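Side-chain contact in probable hydrolase (Pseudomonas aeruginosa, PDB 7AL6), which is of unknown function but has the alpha/beta hydrolase fold and is probably a hydrolase, perhaps a lipolytic enzyme: residues Met86-Leu91 with Pro116-Arg121. Numbering follows the deposited sequence.
Sequences MVAEQL and PERIER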
ATOM      1  N   MET A  86       0.888  18.694   7.637  1.00 26.91           N
ATOM      2  CA  MET A  86       0.531  18.409   6.232  1.00 26.16           C
ATOM      3  C   MET A  86      -0.935  18.767   5.979  1.00 29.08           C
ATOM      4  O   MET A  86      -1.237  19.137   4.880  1.00 26.72           O
ATOM      5  CB  MET A  86       0.882  16.974   5.865  1.00 27.78           C
ATOM      6  CG  MET A  86       2.370  16.801   5.829  1.00 30.15           C
ATOM      7  SD  MET A  86       2.928  15.246   5.255  1.00 37.10           S
ATOM      8  CE  MET A  86       4.271  15.730   4.189  1.00 46.76           C
ATOM      9  N   VAL A  87      -1.813  18.599   6.963  1.00 29.66           N
ATOM     10  CA  VAL A  87      -3.235  18.988   6.817  1.00 22.72           C
ATOM     11  C   VAL A  87      -3.278  20.498   6.587  1.00 27.20           C
ATOM     12  O   VAL A  87      -3.917  20.919   5.661  1.00 27.15           O
ATOM     13  CB  VAL A  87      -4.086  18.590   8.031  1.00 23.23           C
ATOM     14  CG1 VAL A  87      -5.354  19.409   8.085  1.00 22.06           C
ATOM     15  CG2 VAL A  87      -4.402  17.111   8.049  1.00 23.03           C
ATOM     16  N   ALA A  88      -2.555  21.271   7.382  1.00 26.37           N
ATOM     17  CA  ALA A  88      -2.486  22.721   7.186  1.00 29.59           C
ATOM     18  C   ALA A  88      -1.947  23.079   5.799  1.00 29.01           C
ATOM     19  O   ALA A  88      -2.517  23.928   5.109  1.00 27.20           O
ATOM     20  CB  ALA A  88      -1.615  23.376   8.273  1.00 26.24           C
ATOM     21  N   GLU A  89      -0.863  22.420   5.362  1.00 25.42           N
ATOM     22  CA  GLU A  89      -0.378  22.642   3.998  1.00 30.30           C
ATOM     23  C   GLU A  89      -1.469  22.391   2.978  1.00 30.35           C
ATOM     24  O   GLU A  89      -1.635  23.162   2.031  1.00 28.23           O
ATOM     25  CB  GLU A  89       0.811  21.739   3.684  1.00 30.49           C
ATOM     26  CG  GLU A  89       1.991  21.995   4.584  1.00 38.08           C
ATOM     27  CD  GLU A  89       2.787  23.184   4.120  1.00 39.87           C
ATOM     28  OE1 GLU A  89       3.285  23.126   2.987  1.00 43.76           O
ATOM     29  OE2 GLU A  89       2.882  24.168   4.876  1.00 46.70           O
ATOM     30  N   GLN A  90      -2.203  21.267   3.126  1.00 29.16           N
ATOM     31  CA  GLN A  90      -3.198  20.906   2.122  1.00 27.99           C
ATOM     32  C   GLN A  90      -4.383  21.852   2.142  1.00 26.21           C
ATOM     33  O   GLN A  90      -5.036  22.049   1.112  1.00 29.94           O
ATOM     34  CB  GLN A  90      -3.621  19.442   2.324  1.00 28.56           C
ATOM     35  CG  GLN A  90      -4.614  18.915   1.311  1.00 31.83           C
ATOM     36  CD  GLN A  90      -4.038  18.837  -0.109  1.00 35.70           C
ATOM     37  OE1 GLN A  90      -2.850  18.945  -0.303  1.00 31.87           O
ATOM     38  NE2 GLN A  90      -4.900  18.656  -1.081  1.00 34.35           N
ATOM     39  N   LEU A  91      -4.627  22.519   3.253  1.00 26.27           N
ATOM     40  CA  LEU A  91      -5.684  23.515   3.331  1.00 23.33           C
ATOM     41  C   LEU A  91      -5.200  24.886   2.873  1.00 30.37           C
ATOM     42  O   LEU A  91      -6.009  25.803   2.709  1.00 30.68           O
ATOM     43  CB  LEU A  91      -6.213  23.652   4.770  1.00 29.50           C
ATOM     44  CG  LEU A  91      -6.758  22.417   5.458  1.00 32.77           C
ATOM     45  CD1 LEU A  91      -7.035  22.726   6.913  1.00 29.03           C
ATOM     46  CD2 LEU A  91      -8.008  21.982   4.764  1.00 39.54           C
ATOM     47  N   PRO A 116       7.418  26.801  16.035  1.00 26.12           N
ATOM     48  CA  PRO A 116       6.735  27.956  16.595  1.00 29.84           C
ATOM     49  C   PRO A 116       6.296  28.970  15.526  1.00 30.78           C
ATOM     50  O   PRO A 116       5.320  29.558  15.702  1.00 31.98           O
ATOM     51  CB  PRO A 116       7.711  28.553  17.602  1.00 27.46           C
ATOM     52  CG  PRO A 116       9.015  27.875  17.340  1.00 35.67           C
ATOM     53  CD  PRO A 116       8.719  26.595  16.598  1.00 30.96           C
ATOM     54  N   GLU A 117       6.974  29.030  14.387  1.00 30.03           N
ATOM     55  CA  GLU A 117       6.675  29.948  13.260  1.00 29.91           C
ATOM     56  C   GLU A 117       5.236  29.722  12.740  1.00 30.12           C
ATOM     57  O   GLU A 117       4.658  30.665  12.283  1.00 34.30           O
ATOM     58  CB  GLU A 117       7.745  29.780  12.170  1.00 39.15           C
ATOM     59  CG  GLU A 117       7.563  28.507  11.340  1.00 54.61           C
ATOM     60  CD  GLU A 117       8.667  27.802  10.574  1.00 60.96           C
ATOM     61  OE1 GLU A 117       9.814  27.863  10.982  1.00 66.63           O
ATOM     62  OE2 GLU A 117       8.328  27.116   9.611  1.00 58.00           O
ATOM     63  N   ARG A 118       4.691  28.505  12.772  1.00 31.78           N
ATOM     64  CA  ARG A 118       3.370  28.139  12.227  1.00 30.23           C
ATOM     65  C   ARG A 118       2.206  28.263  13.209  1.00 29.75           C
ATOM     66  O   ARG A 118       1.129  28.379  12.742  1.00 30.34           O
ATOM     67  CB  ARG A 118       3.377  26.667  11.817  1.00 28.37           C
ATOM     68  CG  ARG A 118       4.513  26.242  10.906  1.00 35.78           C
ATOM     69  CD  ARG A 118       4.525  26.863   9.527  1.00 41.04           C
ATOM     70  NE  ARG A 118       3.304  26.678   8.775  1.00 47.05           N
ATOM     71  CZ  ARG A 118       3.121  25.798   7.804  1.00 44.63           C
ATOM     72  NH1 ARG A 118       1.953  25.731   7.204  1.00 40.97           N
ATOM     73  NH2 ARG A 118       4.092  24.999   7.424  1.00 40.51           N
ATOM     74  N   ILE A 119       2.415  28.290  14.512  1.00 30.95           N
ATOM     75  CA  ILE A 119       1.297  28.114  15.438  1.00 28.12           C
ATOM     76  C   ILE A 119       0.976  29.444  16.119  1.00 28.38           C
ATOM     77  O   ILE A 119       1.807  30.008  16.849  1.00 34.94           O
ATOM     78  CB  ILE A 119       1.610  27.039  16.492  1.00 28.39           C
ATOM     79  CG1 ILE A 119       2.011  25.728  15.855  1.00 25.33           C
ATOM     80  CG2 ILE A 119       0.402  26.855  17.391  1.00 28.32           C
ATOM     81  CD1 ILE A 119       0.979  25.205  14.806  1.00 24.23           C
ATOM     82  N   GLU A 120      -0.224  29.946  15.893  1.00 26.97           N
ATOM     83  CA  GLU A 120      -0.557  31.263  16.412  1.00 33.73           C
ATOM     84  C   GLU A 120      -0.986  31.219  17.890  1.00 33.19           C
ATOM     85  O   GLU A 120      -0.597  32.094  18.660  1.00 26.57           O
ATOM     86  CB  GLU A 120      -1.653  31.889  15.573  1.00 31.39           C
ATOM     87  CG  GLU A 120      -1.223  32.209  14.146  1.00 42.32           C
ATOM     88  CD  GLU A 120      -2.306  32.896  13.336  1.00 54.01           C
ATOM     89  OE1 GLU A 120      -2.133  34.115  13.089  1.00 63.56           O
ATOM     90  OE2 GLU A 120      -3.304  32.227  12.931  1.00 54.75           O
ATOM     91  N   ARG A 121      -1.817  30.248  18.254  1.00 26.13           N
ATOM     92  CA  ARG A 121      -2.387  30.065  19.608  1.00 26.02           C
ATOM     93  C   ARG A 121      -2.605  28.576  19.929  1.00 31.92           C
ATOM     94  O   ARG A 121      -2.788  27.807  19.014  1.00 23.61           O
ATOM     95  CB  ARG A 121      -3.721  30.809  19.698  1.00 30.37           C
ATOM     96  CG  ARG A 121      -3.697  32.254  19.226  1.00 33.74           C
ATOM     97  CD  ARG A 121      -3.406  33.221  20.350  1.00 35.72           C
ATOM     98  NE  ARG A 121      -3.482  34.635  20.031  1.00 31.21           N
ATOM     99  CZ  ARG A 121      -2.492  35.364  19.551  1.00 34.40           C
ATOM    100  NH1 ARG A 121      -2.671  36.647  19.348  1.00 34.03           N
ATOM    101  NH2 ARG A 121      -1.329  34.826  19.271  1.00 26.69           N
TER
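Glu89 OE2 accepts two hydrogen bonds from the Arg118 guanidinium, which together form a salt bridge. Both terminal nitrogens converge on this one oxygen, Arg118 NH2 at 2.9 Å and Arg118 NH1 at 3.0 Å from Glu89 OE2. NH1 comes nearly along the C-O axis, whereas NH2 comes from above the carboxylate plane. The two flat groups are turned 74° apart, and both bonds are bent, with N-H...O angles near 140°. Glu89 reaches the arginine through a bend at its second torsion (chi2 -81°), which turns the carboxylate toward Arg118. Ala88 CB touches the group more loosely, 4.4 Å from Arg118 NH1. Arg118 NE also donates a hydrogen bond to Glu94 O and Arg118 NH1 one to Trp93 O, and these backbone carbonyls probably fix the rotation of the guanidinium. Leu150 of a neighbouring subunit packs on both Glu89 and Arg118. The salt bridge ties the C-terminal part of helix 77-91 to the turn that leads from helix 103-114 into strand 119-125. Strand 96-101, next to 119-125 in the central sheet, offers Phe96 to Ala88 and pairs its backbone with Arg118.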